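PDB 3I47: enoyl CoA hydratase/isomerase (Crotonase) from Legionella pneumophila subsp. pneumophila, which probably acts as an enoyl-CoA hydratase or isomerase of the crotonase family, adding water to, or shifting, the double bond of an enoyl-CoA thioester. Local coordinates for residues 7-17 and 46-57; 89-97 and 115-123. One frame throughout, in Å; residues are numbered along the deposited sequence.

Contact 1: residues 7-17 and 46-57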
loop_
_atom_site.group_PDB
_atom_site.type_symbol
_atom_site.label_atom_id
_atom_site.label_comp_id
_atom_site.label_asym_id
_atom_site.label_seq_id
_atom_site.Cartn_x
_atom_site.Cartn_y
_atom_site.Cartn_z
ATOM N N LEU A 7 13.372 8.619 -2.540
ATOM C CA LEU A 7 14.393 7.698 -2.987
ATOM C C LEU A 7 13.758 6.482 -3.644
ATOM O O LEU A 7 12.641 6.100 -3.307
ATOM C CB LEU A 7 15.291 7.273 -1.819
ATOM C CG LEU A 7 15.918 8.404 -0.999
ATOM C CD1 LEU A 7 16.616 7.852 0.238
ATOM C CD2 LEU A 7 16.876 9.251 -1.842
ATOM N N TYR A 8 14.455 5.908 -4.611
ATOM C CA TYR A 8 13.959 4.716 -5.299
ATOM C C TYR A 8 15.106 3.773 -5.585
ATOM O O TYR A 8 16.093 4.163 -6.219
ATOM C CB TYR A 8 13.235 5.119 -6.588
ATOM C CG TYR A 8 12.698 3.968 -7.401
ATOM C CD1 TYR A 8 11.866 3.008 -6.820
ATOM C CD2 TYR A 8 13.013 3.846 -8.758
ATOM C CE1 TYR A 8 11.374 1.940 -7.567
ATOM C CE2 TYR A 8 12.522 2.791 -9.514
ATOM C CZ TYR A 8 11.708 1.843 -8.913
ATOM O OH TYR A 8 11.219 0.804 -9.668
ATOM N N GLU A 9 14.992 2.535 -5.105
ATOM C CA GLU A 9 15.996 1.508 -5.388
ATOM C C GLU A 9 15.355 0.130 -5.456
ATOM O O GLU A 9 14.269 -0.078 -4.913
ATOM C CB GLU A 9 17.143 1.531 -4.366
ATOM C CG GLU A 9 16.836 0.954 -2.988
ATOM C CD GLU A 9 18.089 0.792 -2.129
ATOM O OE1 GLU A 9 19.093 0.229 -2.621
ATOM O OE2 GLU A 9 18.071 1.221 -0.955
ATOM N N ILE A 10 16.034 -0.788 -6.139
ATOM C CA ILE A 10 15.589 -2.177 -6.248
ATOM C C ILE A 10 16.588 -3.092 -5.541
ATOM O O ILE A 10 17.797 -3.003 -5.789
ATOM C CB ILE A 10 15.422 -2.599 -7.728
ATOM C CG1 ILE A 10 14.395 -1.704 -8.428
ATOM C CG2 ILE A 10 15.020 -4.080 -7.842
ATOM C CD1 ILE A 10 14.482 -1.738 -9.940
ATOM N N GLN A 11 16.085 -3.937 -4.642
ATOM C CA GLN A 11 16.876 -4.979 -3.970
ATOM C C GLN A 11 16.169 -6.325 -4.115
ATOM O O GLN A 11 15.022 -6.437 -3.719
ATOM C CB GLN A 11 16.978 -4.707 -2.466
ATOM C CG GLN A 11 17.769 -3.488 -2.026
ATOM C CD GLN A 11 17.765 -3.320 -0.504
ATOM O OE1 GLN A 11 17.563 -4.282 0.245
ATOM N NE2 GLN A 11 17.987 -2.089 -0.044
ATOM N N ASP A 12 16.849 -7.349 -4.637
ATOM C CA ASP A 12 16.283 -8.725 -4.664
ATOM C C ASP A 12 14.787 -8.763 -5.068
ATOM O O ASP A 12 13.935 -9.336 -4.355
ATOM C CB ASP A 12 16.507 -9.438 -3.306
ATOM C CG ASP A 12 15.959 -10.886 -3.277
ATOM O OD1 ASP A 12 16.038 -11.598 -4.306
ATOM O OD2 ASP A 12 15.452 -11.320 -2.212
ATOM N N LYS A 13 14.491 -8.136 -6.208
ATOM C CA LYS A 13 13.155 -8.094 -6.817
ATOM C C LYS A 13 12.115 -7.290 -6.034
ATOM O O LYS A 13 10.920 -7.347 -6.344
ATOM C CB LYS A 13 12.643 -9.506 -7.146
ATOM C CG LYS A 13 13.613 -10.279 -8.042
ATOM C CD LYS A 13 13.003 -11.563 -8.575
ATOM C CE LYS A 13 13.983 -12.295 -9.497
ATOM N NZ LYS A 13 14.372 -11.476 -10.698
ATOM N N VAL A 14 12.589 -6.513 -5.059
ATOM C CA VAL A 14 11.722 -5.602 -4.303
ATOM C C VAL A 14 12.038 -4.149 -4.680
ATOM O O VAL A 14 13.171 -3.684 -4.517
ATOM C CB VAL A 14 11.882 -5.798 -2.773
ATOM C CG1 VAL A 14 10.934 -4.879 -2.011
ATOM C CG2 VAL A 14 11.617 -7.239 -2.385
ATOM N N GLY A 15 11.034 -3.435 -5.184
ATOM C CA GLY A 15 11.189 -2.000 -5.470
ATOM C C GLY A 15 10.844 -1.221 -4.222
ATOM O O GLY A 15 9.779 -1.427 -3.642
ATOM N N LEU A 16 11.751 -0.347 -3.799
ATOM C CA LEU A 16 11.596 0.387 -2.545
ATOM C C LEU A 16 11.475 1.877 -2.824
ATOM O O LEU A 16 12.406 2.478 -3.365
ATOM C CB LEU A 16 12.816 0.133 -1.653
ATOM C CG LEU A 16 13.144 -1.317 -1.286
ATOM C CD1 LEU A 16 14.580 -1.430 -0.821
ATOM C CD2 LEU A 16 12.213 -1.777 -0.203
ATOM N N LEU A 17 10.321 2.458 -2.498
ATOM C CA LEU A 17 10.125 3.912 -2.586
ATOM C C LEU A 17 10.209 4.441 -1.178
ATOM O O LEU A 17 9.438 4.011 -0.317
ATOM C CB LEU A 17 8.754 4.255 -3.181
ATOM C CG LEU A 17 8.458 4.166 -4.682
ATOM C CD1 LEU A 17 8.358 2.728 -5.178
ATOM C CD2 LEU A 17 7.171 4.918 -4.968
ATOM N N ASP A 46 8.425 -2.334 -14.315
ATOM C CA ASP A 46 9.765 -2.933 -14.334
ATOM C C ASP A 46 9.695 -4.439 -14.087
ATOM O O ASP A 46 9.347 -4.878 -12.995
ATOM C CB ASP A 46 10.655 -2.271 -13.277
ATOM C CG ASP A 46 12.127 -2.645 -13.415
ATOM O OD1 ASP A 46 12.462 -3.624 -14.118
ATOM O OD2 ASP A 46 12.962 -1.949 -12.805
ATOM N N THR A 47 10.047 -5.228 -15.101
ATOM C CA THR A 47 10.009 -6.684 -14.968
ATOM C C THR A 47 10.987 -7.219 -13.916
ATOM O O THR A 47 10.849 -8.362 -13.479
ATOM C CB THR A 47 10.252 -7.414 -16.322
ATOM O OG1 THR A 47 11.507 -7.006 -16.861
ATOM C CG2 THR A 47 9.145 -7.105 -17.318
ATOM N N ASN A 48 11.958 -6.402 -13.508
ATOM C CA ASN A 48 12.888 -6.767 -12.433
ATOM C C ASN A 48 12.292 -6.639 -11.022
ATOM O O ASN A 48 12.909 -7.057 -10.039
ATOM C CB ASN A 48 14.176 -5.945 -12.532
ATOM C CG ASN A 48 14.966 -6.251 -13.794
ATOM O OD1 ASN A 48 15.093 -7.410 -14.200
ATOM N ND2 ASN A 48 15.502 -5.215 -14.419
ATOM N N VAL A 49 11.098 -6.055 -10.931
ATOM C CA VAL A 49 10.417 -5.840 -9.651
ATOM C C VAL A 49 9.219 -6.773 -9.534
ATOM O O VAL A 49 8.384 -6.823 -10.435
ATOM C CB VAL A 49 9.959 -4.358 -9.509
ATOM C CG1 VAL A 49 9.108 -4.155 -8.245
ATOM C CG2 VAL A 49 11.159 -3.438 -9.464
ATOM N N ARG A 50 9.149 -7.515 -8.430
ATOM C CA ARG A 50 7.993 -8.350 -8.126
ATOM C C ARG A 50 7.137 -7.770 -7.019
ATOM O O ARG A 50 5.924 -7.987 -7.014
ATOM C CB ARG A 50 8.410 -9.773 -7.735
ATOM C CG ARG A 50 8.925 -10.609 -8.896
ATOM C CD ARG A 50 9.316 -11.997 -8.447
ATOM N NE ARG A 50 9.890 -12.761 -9.562
ATOM C CZ ARG A 50 10.513 -13.929 -9.430
ATOM N NH1 ARG A 50 10.649 -14.485 -8.232
ATOM N NH2 ARG A 50 11.024 -14.525 -10.501
ATOM N N VAL A 51 7.757 -7.070 -6.068
ATOM C CA VAL A 51 7.027 -6.548 -4.895
ATOM C C VAL A 51 7.415 -5.088 -4.724
ATOM O O VAL A 51 8.574 -4.738 -4.924
ATOM C CB VAL A 51 7.378 -7.350 -3.609
ATOM C CG1 VAL A 51 6.711 -6.755 -2.341
ATOM C CG2 VAL A 51 6.993 -8.844 -3.769
ATOM N N ILE A 52 6.441 -4.253 -4.373
ATOM C CA ILE A 52 6.680 -2.822 -4.164
ATOM C C ILE A 52 6.463 -2.447 -2.706
ATOM O O ILE A 52 5.432 -2.791 -2.128
ATOM C CB ILE A 52 5.745 -2.004 -5.064
ATOM C CG1 ILE A 52 6.049 -2.321 -6.540
ATOM C CG2 ILE A 52 5.918 -0.492 -4.816
ATOM C CD1 ILE A 52 5.005 -1.784 -7.518
ATOM N N VAL A 53 7.435 -1.742 -2.132
ATOM C CA VAL A 53 7.351 -1.254 -0.750
ATOM C C VAL A 53 7.369 0.271 -0.721
ATOM O O VAL A 53 8.238 0.892 -1.330
ATOM C CB VAL A 53 8.526 -1.800 0.119
ATOM C CG1 VAL A 53 8.524 -1.186 1.504
ATOM C CG2 VAL A 53 8.433 -3.311 0.236
ATOM N N LEU A 54 6.390 0.856 -0.037
ATOM C CA LEU A 54 6.405 2.291 0.278
ATOM C C LEU A 54 6.815 2.454 1.731
ATOM O O LEU A 54 6.156 1.927 2.630
ATOM C CB LEU A 54 5.011 2.908 0.085
ATOM C CG LEU A 54 4.233 2.633 -1.212
ATOM C CD1 LEU A 54 2.883 3.378 -1.196
ATOM C CD2 LEU A 54 5.048 2.987 -2.471
ATOM N N LYS A 55 7.902 3.186 1.965
ATOM C CA LYS A 55 8.402 3.394 3.317
ATOM C C LYS A 55 8.903 4.809 3.468
ATOM O O LYS A 55 8.742 5.614 2.553
ATOM C CB LYS A 55 9.487 2.365 3.680
ATOM C CG LYS A 55 10.778 2.403 2.832
ATOM C CD LYS A 55 11.720 1.273 3.268
ATOM C CE LYS A 55 13.012 1.259 2.482
ATOM N NZ LYS A 55 13.890 2.410 2.878
ATOM N N ALA A 56 9.490 5.107 4.619
ATOM C CA ALA A 56 9.856 6.486 4.939
ATOM C C ALA A 56 11.079 6.521 5.835
ATOM O O ALA A 56 11.286 5.628 6.657
ATOM C CB ALA A 56 8.688 7.211 5.613
ATOM N N ASN A 57 11.881 7.568 5.663
ATOM C CA ASN A 57 12.955 7.885 6.597
ATOM C C ASN A 57 12.505 8.955 7.585
ATOM O O ASN A 57 11.447 9.568 7.418
ATOM C CB ASN A 57 14.196 8.364 5.839
ATOM C CG ASN A 57 14.903 7.240 5.101
ATOM O OD1 ASN A 57 14.833 6.071 5.494
ATOM N ND2 ASN A 57 15.591 7.587 4.010
HETATM O O HOH W 1 12.258 0.585 -12.085
HETATM O O HOH W 2 16.308 1.345 1.652
HETATM O O HOH W 3 11.598 -10.367 -11.442
#

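Contact 2: residues 89-97 and 115-123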
loop_
_atom_site.group_PDB
_atom_site.type_symbol
_atom_site.label_atom_id
_atom_site.label_comp_id
_atom_site.label_asym_id
_atom_site.label_seq_id
_atom_site.Cartn_x
_atom_site.Cartn_y
_atom_site.Cartn_z
ATOM N N GLY A 89 -5.462 11.482 -5.628
ATOM C CA GLY A 89 -6.454 10.542 -6.181
ATOM C C GLY A 89 -5.851 9.567 -7.181
ATOM O O GLY A 89 -6.090 8.358 -7.099
ATOM N N ASN A 90 -5.049 10.074 -8.113
ATOM C CA ASN A 90 -4.394 9.198 -9.075
ATOM C C ASN A 90 -3.330 8.307 -8.460
ATOM O O ASN A 90 -3.192 7.144 -8.863
ATOM C CB ASN A 90 -3.808 10.022 -10.214
ATOM C CG ASN A 90 -4.851 10.393 -11.236
ATOM O OD1 ASN A 90 -5.580 9.528 -11.724
ATOM N ND2 ASN A 90 -4.922 11.673 -11.586
ATOM N N LEU A 91 -2.601 8.832 -7.472
ATOM C CA LEU A 91 -1.607 8.016 -6.761
ATOM C C LEU A 91 -2.271 6.827 -6.067
ATOM O O LEU A 91 -1.832 5.683 -6.229
ATOM C CB LEU A 91 -0.802 8.846 -5.748
ATOM C CG LEU A 91 0.174 8.048 -4.861
ATOM C CD1 LEU A 91 1.256 7.307 -5.699
ATOM C CD2 LEU A 91 0.814 8.960 -3.817
ATOM N N MET A 92 -3.325 7.095 -5.307
ATOM C CA MET A 92 -3.973 6.014 -4.565
ATOM C C MET A 92 -4.594 5.000 -5.524
ATOM O O MET A 92 -4.522 3.785 -5.279
ATOM C CB MET A 92 -5.009 6.579 -3.601
ATOM C CG MET A 92 -4.394 7.515 -2.568
ATOM S SD MET A 92 -3.906 6.714 -1.046
ATOM C CE MET A 92 -5.515 6.307 -0.408
ATOM N N TYR A 93 -5.190 5.483 -6.613
ATOM C CA TYR A 93 -5.776 4.587 -7.600
ATOM C C TYR A 93 -4.697 3.703 -8.204
ATOM O O TYR A 93 -4.861 2.482 -8.278
ATOM C CB TYR A 93 -6.517 5.374 -8.677
ATOM C CG TYR A 93 -7.237 4.496 -9.659
ATOM C CD1 TYR A 93 -8.330 3.725 -9.257
ATOM C CD2 TYR A 93 -6.830 4.434 -10.982
ATOM C CE1 TYR A 93 -9.006 2.913 -10.166
ATOM C CE2 TYR A 93 -7.502 3.619 -11.902
ATOM C CZ TYR A 93 -8.589 2.873 -11.479
ATOM O OH TYR A 93 -9.256 2.062 -12.383
ATOM N N SER A 94 -3.583 4.319 -8.592
ATOM C CA SER A 94 -2.476 3.580 -9.176
ATOM C C SER A 94 -1.921 2.505 -8.233
ATOM O O SER A 94 -1.622 1.383 -8.675
ATOM C CB SER A 94 -1.393 4.549 -9.631
ATOM O OG SER A 94 -1.873 5.262 -10.763
ATOM N N ILE A 95 -1.801 2.832 -6.942
ATOM C CA ILE A 95 -1.372 1.829 -5.952
ATOM C C ILE A 95 -2.364 0.657 -5.958
ATOM O O ILE A 95 -1.970 -0.516 -6.057
ATOM C CB ILE A 95 -1.260 2.420 -4.511
ATOM C CG1 ILE A 95 -0.105 3.427 -4.423
ATOM C CG2 ILE A 95 -1.038 1.284 -3.485
ATOM C CD1 ILE A 95 -0.199 4.334 -3.190
ATOM N N SER A 96 -3.651 0.985 -5.875
ATOM C CA SER A 96 -4.698 -0.054 -5.748
ATOM C C SER A 96 -4.796 -0.951 -6.985
ATOM O O SER A 96 -5.193 -2.127 -6.891
ATOM C CB SER A 96 -6.053 0.581 -5.445
ATOM O OG SER A 96 -6.608 1.214 -6.581
ATOM N N GLN A 97 -4.442 -0.385 -8.135
ATOM C CA GLN A 97 -4.482 -1.088 -9.424
ATOM C C GLN A 97 -3.218 -1.893 -9.755
ATOM O O GLN A 97 -3.197 -2.617 -10.759
ATOM C CB GLN A 97 -4.747 -0.093 -10.557
ATOM C CG GLN A 97 -6.180 0.428 -10.583
ATOM C CD GLN A 97 -7.167 -0.629 -11.055
ATOM O OE1 GLN A 97 -7.043 -1.161 -12.164
ATOM N NE2 GLN A 97 -8.149 -0.940 -10.219
ATOM N N ALA A 115 -1.972 8.016 6.133
ATOM C CA ALA A 115 -2.788 6.905 6.632
ATOM C C ALA A 115 -3.540 6.243 5.490
ATOM O O ALA A 115 -3.741 5.022 5.474
ATOM C CB ALA A 115 -3.763 7.396 7.689
ATOM N N GLY A 116 -3.948 7.052 4.517
ATOM C CA GLY A 116 -4.594 6.509 3.321
ATOM C C GLY A 116 -3.675 5.604 2.517
ATOM O O GLY A 116 -4.122 4.581 1.986
ATOM N N LEU A 117 -2.400 5.968 2.391
ATOM C CA LEU A 117 -1.465 5.124 1.639
ATOM C C LEU A 117 -1.389 3.709 2.201
ATOM O O LEU A 117 -1.342 2.742 1.436
ATOM C CB LEU A 117 -0.058 5.722 1.595
ATOM C CG LEU A 117 0.147 7.052 0.885
ATOM C CD1 LEU A 117 1.647 7.323 0.829
ATOM C CD2 LEU A 117 -0.453 7.066 -0.527
ATOM N N ALA A 118 -1.395 3.591 3.531
ATOM C CA ALA A 118 -1.394 2.286 4.188
ATOM C C ALA A 118 -2.616 1.469 3.770
ATOM O O ALA A 118 -2.511 0.278 3.523
ATOM C CB ALA A 118 -1.345 2.444 5.720
ATOM N N ALA A 119 -3.777 2.118 3.673
ATOM C CA ALA A 119 -4.998 1.429 3.259
ATOM C C ALA A 119 -5.017 1.044 1.771
ATOM O O ALA A 119 -5.620 0.038 1.396
ATOM C CB ALA A 119 -6.223 2.286 3.609
ATOM N N ALA A 120 -4.369 1.840 0.915
ATOM C CA ALA A 120 -4.374 1.572 -0.516
ATOM C C ALA A 120 -3.488 0.391 -0.877
ATOM O O ALA A 120 -3.744 -0.312 -1.863
ATOM C CB ALA A 120 -3.907 2.821 -1.282
ATOM N N CYS A 121 -2.427 0.204 -0.095
ATOM C CA CYS A 121 -1.521 -0.933 -0.290
ATOM C C CYS A 121 -2.216 -2.235 0.110
ATOM O O CYS A 121 -3.150 -2.228 0.912
ATOM C CB CYS A 121 -0.249 -0.759 0.534
ATOM S SG CYS A 121 0.850 0.524 -0.129
ATOM N N ASP A 122 -1.743 -3.349 -0.436
ATOM C CA ASP A 122 -2.317 -4.654 -0.062
ATOM C C ASP A 122 -2.073 -4.955 1.415
ATOM O O ASP A 122 -2.934 -5.522 2.097
ATOM C CB ASP A 122 -1.695 -5.806 -0.849
ATOM C CG ASP A 122 -1.946 -5.727 -2.332
ATOM O OD1 ASP A 122 -3.072 -5.381 -2.761
ATOM O OD2 ASP A 122 -0.994 -6.053 -3.065
ATOM N N ILE A 123 -0.877 -4.606 1.876
ATOM C CA ILE A 123 -0.392 -5.001 3.191
ATOM C C ILE A 123 0.242 -3.781 3.839
ATOM O O ILE A 123 0.953 -3.036 3.169
ATOM C CB ILE A 123 0.684 -6.105 3.096
ATOM C CG1 ILE A 123 0.117 -7.377 2.445
ATOM C CG2 ILE A 123 1.282 -6.412 4.477
ATOM C CD1 ILE A 123 1.222 -8.295 1.870
HETATM O O HOH W 4 -2.088 -2.830 -4.656
#

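Contact 1: residues 7-17 and 46-57
Lys13 lays its aliphatic chain along the side chain of Arg50, the two running side by side in the same direction, with Lys13 CD 3.4 Å above one face of the guanidinium and offset toward its rim. Methylene thus packs on the flat cation while the ammonium is carried past it, Lys13 NZ standing 4.5 Å from Arg50 NH2. Each cation also has polar partners, which may ease the closeness of the charges: a water joins Lys13 NZ to Thr47 O, and the guanidinium donates to the carbonyls of Ser201 and Trp259. In the backbone, Lys13 O takes two donors, Arg50 N at 2.7 Å and Val51 N at 3.2 Å, the former tilted from the carbonyl plane. From here strands 14-17 and 51-56 run parallel, their axes 19° apart, through a ladder in which Gly15 and Leu17 bond to Val51, Val53 and Lys55. They are the two strands of a beta-alpha-beta crossover whose helix is 30-45, part of the crotonase core. On one face of the sheet Val14 CG1 meets Val53 CG2 at 3.7 Å, and Leu16 lies alongside Val53 with CD2 against its CB; beta-branched valines, which suit extended strands, and a leucine make an apolar surface that helix 189-201 covers. On the other face Leu17 and Leu54 run side by side, CD2 to CD2 at 3.8 Å, and Gly15 lets Val49 CG1 settle close to the backbone. Val49 has chi1 of 174°, which puts CG1 opposite N and leaves CG2 to face Ile10, whose CD1 it touches. The same Ile10 CD1 comes within 3.3 Å of Asp46 OD2, and a water in the plane of the Tyr8 ring links that carboxylate oxygen to Tyr8 OH.

Contact 2: residues 89-97 and 115-123
Helices 89-97 and 115-120 run in roughly the same direction, 25° between their axes and 9.5 Å apart at closest approach, and their backbones come nearest where Ser96 faces Ala120. At Gly116 the absence of a side chain lets the methyl of Met92 lie against the backbone, CE 3.3 Å from Gly116 O in the conformer described (Met92 has a second). In that conformer, bends at chi2 (-92°) and chi3 carry the thioether across to the second helix, where a flexible, unbranched chain can follow the surface; its SD passes 3.5 Å from Leu117 CD2 and also touches Ala120 CB. That one leucine methyl gathers three neighbours: besides Met92 SD it meets Ile95 CD1 at 3.8 Å and Leu91 CD2 at 4.0 Å, Leu117 crossing both of these side chains at about a right angle. Ile95 uses its two branches separately. While CD1 reaches Leu117, CG2 packs on Ala120 CB and on Cys121 SG, 3.9 Å from each, and sits against Ala120 O at the end of the helix. Ser96 turns its hydroxyl back to its own helix, donating to Tyr93 O. Around this buried apolar seam, helix 30-45 packs on Leu91 and Ile95 through Leu33, Arg37 and Leu40, Tyr149 of helix 147-154 touches Met92 and Ser96, and Cys121 lies on Thr102 and Ala104 of strand 102-106.

In the fold
Contact 1 closes before contact 2 opens along the chain, and their centres lie about 15 Å apart. The first joins strands 14-19 and 51-56 of the six-stranded mixed sheet; the second packs helices 78-97 and 113-120, which precede strands 102-106 and 123-127 of the same sheet, respectively. The two meet directly at Leu54, whose CD1 touches Cys121 SG at 3.7 Å and Ile95 CD1 at 3.8 Å, so helix 78-97 and the turn after helix 113-120 meet the sheet face that carries Leu54. Helix 30-45 packs against both contacts. Both belong to the helix-on-sheet core of the crotonase fold, with strand 102-106 lying between strands 51-56 and 123-127.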